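Glutathione reductase (Bartonella henselae, PDB 3O0H) catalyses the NADPH-dependent reduction of glutathione disulfide to glutathione, using a bound flavin-adenine dinucleotide as its redox cofactor. Local coordinates at residues A107-E112 with I184-K189; L237-M242 with I249-T254; T328-L333 with I338-C343. All coordinates share one frame; numbering follows the deposited sequence. Where two conformers were deposited one is given.

Interaction 1. Residues A107-E112 with I184-K189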
# COMPACT_ATOMS: atom_id res chain seq x y z
N ALA B 107 -25.05 9.80 -9.15
CA ALA B 107 -26.05 9.31 -8.19
C ALA B 107 -25.37 8.58 -7.04
O ALA B 107 -25.71 8.82 -5.88
CB ALA B 107 -27.13 8.45 -8.84
N ALA B 108 -24.39 7.74 -7.34
CA ALA B 108 -23.67 6.99 -6.28
C ALA B 108 -22.88 7.89 -5.35
O ALA B 108 -22.86 7.65 -4.14
CB ALA B 108 -22.74 5.93 -6.88
N LYS B 109 -22.22 8.90 -5.92
CA LYS B 109 -21.51 9.91 -5.14
C LYS B 109 -22.48 10.63 -4.17
O LYS B 109 -22.22 10.74 -2.96
CB LYS B 109 -20.84 10.93 -6.08
CG LYS B 109 -20.06 12.06 -5.35
CD LYS B 109 -20.95 13.28 -4.99
CE LYS B 109 -21.49 14.01 -6.18
NZ LYS B 109 -22.23 15.32 -5.88
N ASN B 110 -23.60 11.10 -4.71
CA ASN B 110 -24.59 11.77 -3.86
C ASN B 110 -25.13 10.89 -2.74
O ASN B 110 -25.39 11.39 -1.64
CB ASN B 110 -25.77 12.25 -4.69
CG ASN B 110 -25.45 13.49 -5.49
OD1 ASN B 110 -24.65 14.31 -5.05
ND2 ASN B 110 -26.10 13.64 -6.66
N LYS B 111 -25.33 9.60 -3.00
CA LYS B 111 -25.82 8.69 -1.93
C LYS B 111 -24.75 8.64 -0.83
O LYS B 111 -25.05 8.72 0.37
CB LYS B 111 -26.07 7.28 -2.47
CG LYS B 111 -26.60 6.26 -1.45
CD LYS B 111 -26.98 4.93 -2.12
CE LYS B 111 -27.64 3.95 -1.14
NZ LYS B 111 -27.64 2.57 -1.72
N GLU B 112 -23.50 8.52 -1.25
CA GLU B 112 -22.41 8.33 -0.30
C GLU B 112 -22.11 9.57 0.52
O GLU B 112 -21.89 9.47 1.74
CB GLU B 112 -21.14 7.84 -1.00
CG GLU B 112 -19.91 7.67 -0.08
CD GLU B 112 -20.12 6.72 1.08
OE1 GLU B 112 -21.19 6.04 1.17
OE2 GLU B 112 -19.22 6.65 1.94
N ILE B 184 -17.98 20.87 -10.28
CA ILE B 184 -17.40 19.88 -11.17
C ILE B 184 -17.97 18.47 -11.00
O ILE B 184 -18.02 17.70 -11.97
CB ILE B 184 -15.84 19.86 -11.02
CG1 ILE B 184 -15.20 19.21 -12.22
CG2 ILE B 184 -15.40 19.08 -9.73
CD1 ILE B 184 -15.40 19.95 -13.54
N PHE B 185 -18.41 18.14 -9.79
CA PHE B 185 -18.92 16.81 -9.48
C PHE B 185 -20.32 16.58 -10.03
O PHE B 185 -20.77 15.42 -10.09
CB PHE B 185 -18.94 16.59 -7.96
CG PHE B 185 -17.58 16.61 -7.33
CD1 PHE B 185 -16.66 15.60 -7.61
CD2 PHE B 185 -17.20 17.63 -6.48
CE1 PHE B 185 -15.39 15.62 -7.03
CE2 PHE B 185 -15.90 17.66 -5.91
CZ PHE B 185 -15.03 16.66 -6.16
N ASP B 186 -21.02 17.68 -10.34
CA ASP B 186 -22.45 17.61 -10.56
C ASP B 186 -22.90 17.95 -11.97
O ASP B 186 -24.07 18.19 -12.19
CB ASP B 186 -23.15 18.49 -9.54
CG ASP B 186 -22.94 18.00 -8.12
OD1 ASP B 186 -22.90 16.77 -7.92
OD2 ASP B 186 -22.83 18.85 -7.21
N LEU B 187 -21.97 17.92 -12.92
CA LEU B 187 -22.28 18.10 -14.34
C LEU B 187 -23.47 17.25 -14.71
O LEU B 187 -23.54 16.11 -14.30
CB LEU B 187 -21.09 17.71 -15.22
CG LEU B 187 -19.85 18.55 -14.98
CD1 LEU B 187 -18.70 18.04 -15.81
CD2 LEU B 187 -20.17 20.01 -15.27
N GLU B 188 -24.40 17.83 -15.46
CA GLU B 188 -25.53 17.07 -16.00
C GLU B 188 -25.02 15.92 -16.90
O GLU B 188 -25.55 14.83 -16.85
CB GLU B 188 -26.50 17.97 -16.77
N LYS B 189 -23.97 16.16 -17.67
CA LYS B 189 -23.44 15.11 -18.54
C LYS B 189 -21.94 15.12 -18.60
O LYS B 189 -21.31 16.13 -18.41
CB LYS B 189 -24.00 15.27 -19.97
O HOH W 1 -25.67 16.13 -8.23

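Interaction 2. Residues L237-M242 with I249-T254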
# COMPACT_ATOMS: atom_id res chain seq x y z
N LEU B 237 7.91 13.12 -14.01
CA LEU B 237 7.34 11.81 -14.37
C LEU B 237 5.85 11.88 -14.60
O LEU B 237 5.31 11.22 -15.53
CB LEU B 237 7.66 10.74 -13.33
CG LEU B 237 9.12 10.31 -13.18
CD1 LEU B 237 9.35 9.53 -11.83
CD2 LEU B 237 9.50 9.46 -14.35
N LEU B 238 5.14 12.65 -13.76
CA LEU B 238 3.69 12.79 -13.94
C LEU B 238 3.39 13.51 -15.27
O LEU B 238 2.57 13.04 -16.08
CB LEU B 238 3.01 13.52 -12.77
CG LEU B 238 1.51 13.74 -12.94
CD1 LEU B 238 0.76 12.41 -13.16
CD2 LEU B 238 0.91 14.51 -11.69
N ASN B 239 4.08 14.63 -15.49
CA ASN B 239 3.87 15.40 -16.73
C ASN B 239 4.00 14.47 -17.92
O ASN B 239 3.16 14.47 -18.80
CB ASN B 239 4.91 16.50 -16.87
CG ASN B 239 4.84 17.19 -18.22
OD1 ASN B 239 4.02 18.10 -18.41
ND2 ASN B 239 5.66 16.74 -19.16
N ASP B 240 5.07 13.68 -17.94
CA ASP B 240 5.39 12.89 -19.09
C ASP B 240 4.36 11.75 -19.29
O ASP B 240 4.00 11.39 -20.42
CB ASP B 240 6.80 12.35 -18.99
CG ASP B 240 7.86 13.44 -19.01
OD1 ASP B 240 7.61 14.63 -19.29
OD2 ASP B 240 9.01 13.05 -18.76
N ALA B 241 3.86 11.17 -18.20
CA ALA B 241 2.85 10.12 -18.31
C ALA B 241 1.51 10.69 -18.82
O ALA B 241 0.74 10.00 -19.55
CB ALA B 241 2.65 9.43 -16.96
N MET B 242 1.21 11.92 -18.42
CA MET B 242 -0.05 12.55 -18.82
C MET B 242 -0.02 12.86 -20.31
O MET B 242 -0.98 12.61 -21.02
CB MET B 242 -0.34 13.82 -17.98
CG MET B 242 -0.71 13.50 -16.52
SD MET B 242 -0.83 14.95 -15.45
CE MET B 242 -2.32 15.69 -16.15
N ILE B 249 -0.96 19.40 -22.27
CA ILE B 249 -0.55 20.31 -21.24
C ILE B 249 0.13 21.49 -21.91
O ILE B 249 1.13 21.35 -22.63
CB ILE B 249 0.38 19.65 -20.21
CG1 ILE B 249 -0.25 18.38 -19.62
CG2 ILE B 249 0.72 20.67 -19.14
CD1 ILE B 249 0.65 17.68 -18.46
N ILE B 250 -0.45 22.65 -21.70
CA ILE B 250 0.05 23.86 -22.23
C ILE B 250 0.66 24.67 -21.09
O ILE B 250 -0.05 25.05 -20.15
CB ILE B 250 -1.05 24.69 -22.92
CG1 ILE B 250 -1.75 23.86 -24.00
CG2 ILE B 250 -0.42 25.92 -23.62
CD1 ILE B 250 -2.75 24.65 -24.78
N TYR B 251 1.94 25.00 -21.23
CA TYR B 251 2.65 25.76 -20.23
C TYR B 251 2.81 27.23 -20.62
O TYR B 251 2.54 27.62 -21.75
CB TYR B 251 4.02 25.13 -19.99
CG TYR B 251 3.95 23.84 -19.26
CD1 TYR B 251 3.50 23.82 -17.94
CD2 TYR B 251 4.33 22.64 -19.85
CE1 TYR B 251 3.40 22.65 -17.24
CE2 TYR B 251 4.24 21.44 -19.12
CZ TYR B 251 3.79 21.47 -17.81
OH TYR B 251 3.65 20.34 -17.02
N GLU B 252 3.26 28.02 -19.65
CA GLU B 252 3.40 29.46 -19.74
C GLU B 252 2.08 30.10 -20.19
O GLU B 252 2.07 31.10 -20.90
CB GLU B 252 4.58 29.81 -20.64
CG GLU B 252 5.90 29.00 -20.30
CD GLU B 252 6.56 29.35 -18.95
OE1 GLU B 252 6.27 30.46 -18.43
OE2 GLU B 252 7.37 28.50 -18.42
N ALA B 253 0.99 29.49 -19.76
CA ALA B 253 -0.34 29.80 -20.25
C ALA B 253 -1.08 30.68 -19.22
O ALA B 253 -1.30 30.25 -18.09
CB ALA B 253 -1.13 28.49 -20.50
N THR B 254 -1.48 31.87 -19.64
CA THR B 254 -2.39 32.73 -18.87
C THR B 254 -3.67 32.96 -19.67
O THR B 254 -3.61 33.34 -20.84
CB THR B 254 -1.73 34.09 -18.60
OG1 THR B 254 -0.56 33.88 -17.79
CG2 THR B 254 -2.72 35.05 -17.89

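Interaction 3. Residues T328-L333 with I338-C343. With FAD (flavin-adenine dinucleotide), chain H.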
# COMPACT_ATOMS: atom_id res chain seq x y z
N THR B 328 -6.66 29.37 9.04
CA THR B 328 -5.51 29.86 9.77
C THR B 328 -4.31 30.01 8.87
O THR B 328 -3.25 30.47 9.31
CB THR B 328 -5.15 28.93 10.98
OG1 THR B 328 -4.65 27.67 10.50
CG2 THR B 328 -6.39 28.70 11.88
N GLY B 329 -4.43 29.61 7.59
CA GLY B 329 -3.38 29.93 6.64
C GLY B 329 -2.31 28.88 6.42
O GLY B 329 -1.44 29.05 5.57
N HIS B 330 -2.35 27.80 7.18
CA HIS B 330 -1.38 26.72 6.94
C HIS B 330 -1.84 25.82 5.79
O HIS B 330 -2.86 26.07 5.16
CB HIS B 330 -1.14 25.91 8.20
CG HIS B 330 -2.36 25.25 8.74
ND1 HIS B 330 -3.14 24.39 7.99
CD2 HIS B 330 -2.89 25.25 9.98
CE1 HIS B 330 -4.12 23.92 8.74
NE2 HIS B 330 -3.99 24.42 9.96
N ILE B 331 -1.04 24.78 5.51
CA ILE B 331 -1.33 23.85 4.40
C ILE B 331 -2.77 23.36 4.53
O ILE B 331 -3.25 23.04 5.64
CB ILE B 331 -0.29 22.66 4.38
CG1 ILE B 331 -0.42 21.80 3.12
CG2 ILE B 331 -0.38 21.82 5.63
CD1 ILE B 331 0.82 20.95 2.86
N GLN B 332 -3.45 23.27 3.40
CA GLN B 332 -4.86 23.01 3.40
C GLN B 332 -5.10 21.51 3.24
O GLN B 332 -5.16 20.98 2.11
CB GLN B 332 -5.50 23.82 2.27
CG GLN B 332 -5.41 25.32 2.47
CD GLN B 332 -5.87 26.11 1.25
OE1 GLN B 332 -6.38 25.55 0.26
NE2 GLN B 332 -5.74 27.42 1.34
N LEU B 333 -5.23 20.84 4.38
CA LEU B 333 -5.42 19.39 4.43
C LEU B 333 -6.40 19.05 5.54
O LEU B 333 -6.39 19.62 6.66
CB LEU B 333 -4.08 18.66 4.70
CG LEU B 333 -2.93 18.79 3.69
CD1 LEU B 333 -1.57 18.37 4.32
CD2 LEU B 333 -3.16 18.07 2.33
N ILE B 338 -8.19 18.52 11.43
CA ILE B 338 -8.59 17.63 12.55
C ILE B 338 -7.57 17.75 13.71
O ILE B 338 -7.95 17.87 14.90
CB ILE B 338 -8.77 16.13 12.05
CG1 ILE B 338 -9.99 16.06 11.08
CG2 ILE B 338 -8.92 15.16 13.27
CD1 ILE B 338 -10.14 14.75 10.23
N HIS B 339 -6.28 17.67 13.37
CA HIS B 339 -5.17 17.86 14.32
C HIS B 339 -5.31 19.17 15.08
O HIS B 339 -5.23 19.21 16.34
CB HIS B 339 -3.85 17.86 13.52
CG HIS B 339 -2.61 18.06 14.35
ND1 HIS B 339 -2.11 17.08 15.19
CD2 HIS B 339 -1.74 19.10 14.44
CE1 HIS B 339 -1.02 17.53 15.79
NE2 HIS B 339 -0.77 18.75 15.36
N ASP B 340 -5.52 20.26 14.33
CA ASP B 340 -5.78 21.60 14.93
C ASP B 340 -6.93 21.52 15.95
O ASP B 340 -6.83 22.05 17.05
CB ASP B 340 -6.18 22.61 13.87
CG ASP B 340 -5.02 23.11 12.98
OD1 ASP B 340 -3.85 22.81 13.23
OD2 ASP B 340 -5.32 23.86 12.02
N ALA B 341 -8.03 20.86 15.58
CA ALA B 341 -9.22 20.75 16.44
C ALA B 341 -8.89 20.03 17.72
O ALA B 341 -9.33 20.46 18.80
CB ALA B 341 -10.42 20.06 15.70
N MET B 342 -8.10 18.96 17.62
CA MET B 342 -7.71 18.22 18.81
C MET B 342 -6.86 19.10 19.71
O MET B 342 -7.01 19.05 20.94
CB MET B 342 -6.93 16.94 18.47
CG MET B 342 -7.65 15.96 17.49
SD MET B 342 -9.12 15.24 18.21
CE MET B 342 -8.35 13.88 19.16
N CYS B 343 -5.95 19.86 19.11
CA CYS B 343 -5.11 20.78 19.88
C CYS B 343 -5.96 21.84 20.56
O CYS B 343 -5.74 22.18 21.73
CB CYS B 343 -4.06 21.42 18.97
SG CYS B 343 -2.83 20.24 18.40
PA FAD H . -13.94 23.11 5.68
O1A FAD H . -13.83 23.74 4.33
O2A FAD H . -13.97 21.60 5.67
O5B FAD H . -15.20 23.63 6.51
C5B FAD H . -15.59 24.99 6.58
C4B FAD H . -17.10 24.97 6.71
O4B FAD H . -17.59 26.23 7.15
C3B FAD H . -17.83 24.65 5.41
O3B FAD H . -18.76 23.58 5.62
C2B FAD H . -18.56 25.93 5.06
O2B FAD H . -19.80 25.66 4.45
C1B FAD H . -18.79 26.58 6.39
N9A FAD H . -18.78 28.04 6.54
C8A FAD H . -17.85 28.92 6.10
N7A FAD H . -18.15 30.14 6.58
C5A FAD H . -19.27 30.01 7.34
C6A FAD H . -19.98 30.88 8.13
N6A FAD H . -19.66 32.18 8.23
N1A FAD H . -21.07 30.43 8.82
C2A FAD H . -21.42 29.10 8.74
N3A FAD H . -20.71 28.22 7.99
C4A FAD H . -19.63 28.69 7.35
N1 FAD H . -7.43 17.61 1.76
C2 FAD H . -6.79 16.42 2.05
O2 FAD H . -6.21 16.20 3.14
N3 FAD H . -6.78 15.45 1.12
C4 FAD H . -7.42 15.57 -0.10
O4 FAD H . -7.39 14.59 -0.86
C4X FAD H . -8.07 16.77 -0.39
N5 FAD H . -8.74 16.95 -1.57
C5X FAD H . -9.40 18.16 -1.79
C6 FAD H . -10.06 18.32 -3.00
C7 FAD H . -10.75 19.50 -3.26
C7M FAD H . -11.46 19.63 -4.60
C8 FAD H . -10.79 20.50 -2.32
C8M FAD H . -11.50 21.81 -2.60
C9 FAD H . -10.11 20.35 -1.11
C9A FAD H . -9.41 19.17 -0.85
N10 FAD H . -8.73 18.97 0.34
C10 FAD H . -8.09 17.78 0.57
C1' FAD H . -8.66 20.00 1.40
C2' FAD H . -9.67 19.80 2.50
O2' FAD H . -10.97 19.86 1.95
C3' FAD H . -9.48 20.92 3.50
O3' FAD H . -8.13 21.09 3.89
C4' FAD H . -10.40 20.72 4.69
O4' FAD H . -11.74 20.62 4.20
C5' FAD H . -10.31 21.90 5.65
O5' FAD H . -11.15 21.68 6.80
P FAD H . -11.73 22.99 7.52
O1P FAD H . -12.43 22.60 8.80
O2P FAD H . -10.61 24.00 7.71
O3P FAD H . -12.71 23.72 6.51

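Interaction 1. Residues A107-E112 with I184-K189
Lys-109 and Asn-110, on one turn of helix 102-126, face Phe-185 and Asp-186 in a loop, and the nearest CA atoms, those of Lys-109 and Phe-185, are 8.6 Å apart. At that spacing the contact is made by side chains. Lys-109 carries most of it. Its CG stands opposite the backbone N (chi1 179°), and the side chain then bends at both chi2 and chi3. These two bends carry the ammonium group across to the loop. There Lys-109 NZ forms a salt bridge with Asp-186 OD1 at 2.6 Å, on the syn lone pair of that oxygen. The two side chains meet at about a right angle.

The same nitrogen gives a second hydrogen bond, 2.8 Å from Lys-109 NZ to Asn-110 OD1. The ammonium lies 38° out of the amide carbonyl plane. A water accepts from Asn-110 ND2 at 3.0 Å and makes a weak bond to Asp-186 OD1. Asn-110 thus reaches the charged pair twice, directly through OD1 and, weakly, through the water. Next to the charged end, Lys-109 CE packs on Phe-185 CB at 4.0 Å.

The Phe-185 ring turns away from the lysine, meets Tyr-75 edge to face and lies near the flavin cofactor. Tyr-75 also binds the carbonyl O of Phe-185, and Lys-109 touches Pro-71 and Tyr-75 of helix 69-88. The lysine is buried while the aspartate is exposed. The carboxylate therefore probably offsets the buried positive charge, and the bonds to Asp-186 and Asn-110 should restrict the position of the ammonium group.

Interaction 2. Residues L237-M242 with I249-T254
Asn-239 and Tyr-251 are brought together by different first torsions: the asparagine CG stands opposite its backbone N (chi1 172°), while the tyrosine CG lies beside its own backbone N (chi1 -72°). The amide of Asn-239 therefore reaches out from helix 232-245 to the end of the tyrosine ring. Tyr-251 OH donates a hydrogen bond to Asn-239 OD1 at 2.7 Å. The amide oxygen sits at the ring edge, in the ring plane. The hydroxyl, however, lies 39° out of the carbonyl plane of the asparagine, and the amide and ring planes are moderately tilted to each other.

The other end of the amide is also held. Asn-239 ND2 donates to Asp-240 OD1 at 2.9 Å, almost in the amide plane, and this bond helps fix the rotation of the amide. The tyrosine hydroxyl has a further partner in the backbone N of Ile-226.

Ile-249 fills the apolar side of the contact. Its CD1 touches Asn-239 OD1 at 3.4 Å and Met-242 CB at 4.0 Å. Its CG2 branch lies 3.4 Å above one face of the Tyr-251 ring, toward the rim. The isoleucine thus packs against both the helix and the aromatic ring. Met-242 also touches Ala-207 and Asn-208 of helix 201-212.

Ile-250 joins the strand to its neighbour by backbone bonds to Leu-219 and His-221. The helix and strand belong to the beta-alpha-beta unit 216-220, 232-245 and 248-250. Such a unit, near what looks like a GxGxxG turn, fits a Rossmann-type domain, here probably the one that binds NADPH.

Interaction 3. Residues T328-L333 with I338-C343
His-330 and Asp-340 approach from opposite directions and join through one nearly straight hydrogen bond, 2.5 Å from His-330 NE2 to Asp-340 OD2 with an angle of 172°. The histidine CG sits between its backbone N and carbonyl carbon (chi1 60°), a torsion that puts NE2 at the Asp-340 carboxylate. Asp-340 CG is anti to its carbonyl carbon (chi1 -75°). OD2 lies in the ring plane and is met on its syn side.

At the other ring nitrogen, His-330 ND1 donates to Ile-331 O at 2.7 Å. Bonds at both nitrogens fix the ring's rotation and would favour a protonated imidazole beside the carboxylate. The ring also meets that of Tyr-358. Asp-340 is buried, and its oxygens have other partners: OD1 binds Tyr-358 OH, and OD2 also takes the backbone N of Gly-325. Thr-328 OG1 binds Gly-325 O.

The loop then reaches the cofactor. Leu-333 N lies 3.0 Å from FAD O3', and Leu-333 CB approaches FAD O2 at 3.6 Å. Leu-333 is the N-cap of helix 334-349. The contact thus ties that helix back to the loop following strand 321-323, while Ile-338, Ala-341 and Met-342 pack on Arg-40 of helix 36-47.

In the fold
The three contacts follow one another along the chain, with no nesting or crossing. Interaction 1 closes first and is the long-range one. It brings helix 102-126 to the loop before strand 193-197, across 71 intervening residues. Interaction 2 closes a short turn between helix 232-245 and strand 248-250, at the edge of the four-stranded parallel sheet. Interaction 3 spans the start of helix 334-349, tying it to the loop after strand 321-323 that leads into it. No two contacts touch. Interactions 2 and 3 lie on opposite sides of the chain's centre. Interaction 3 holds two residues of the flavin pocket; interaction 1 comes close to the cofactor through the Phe-185 side chain, about 5 Å away.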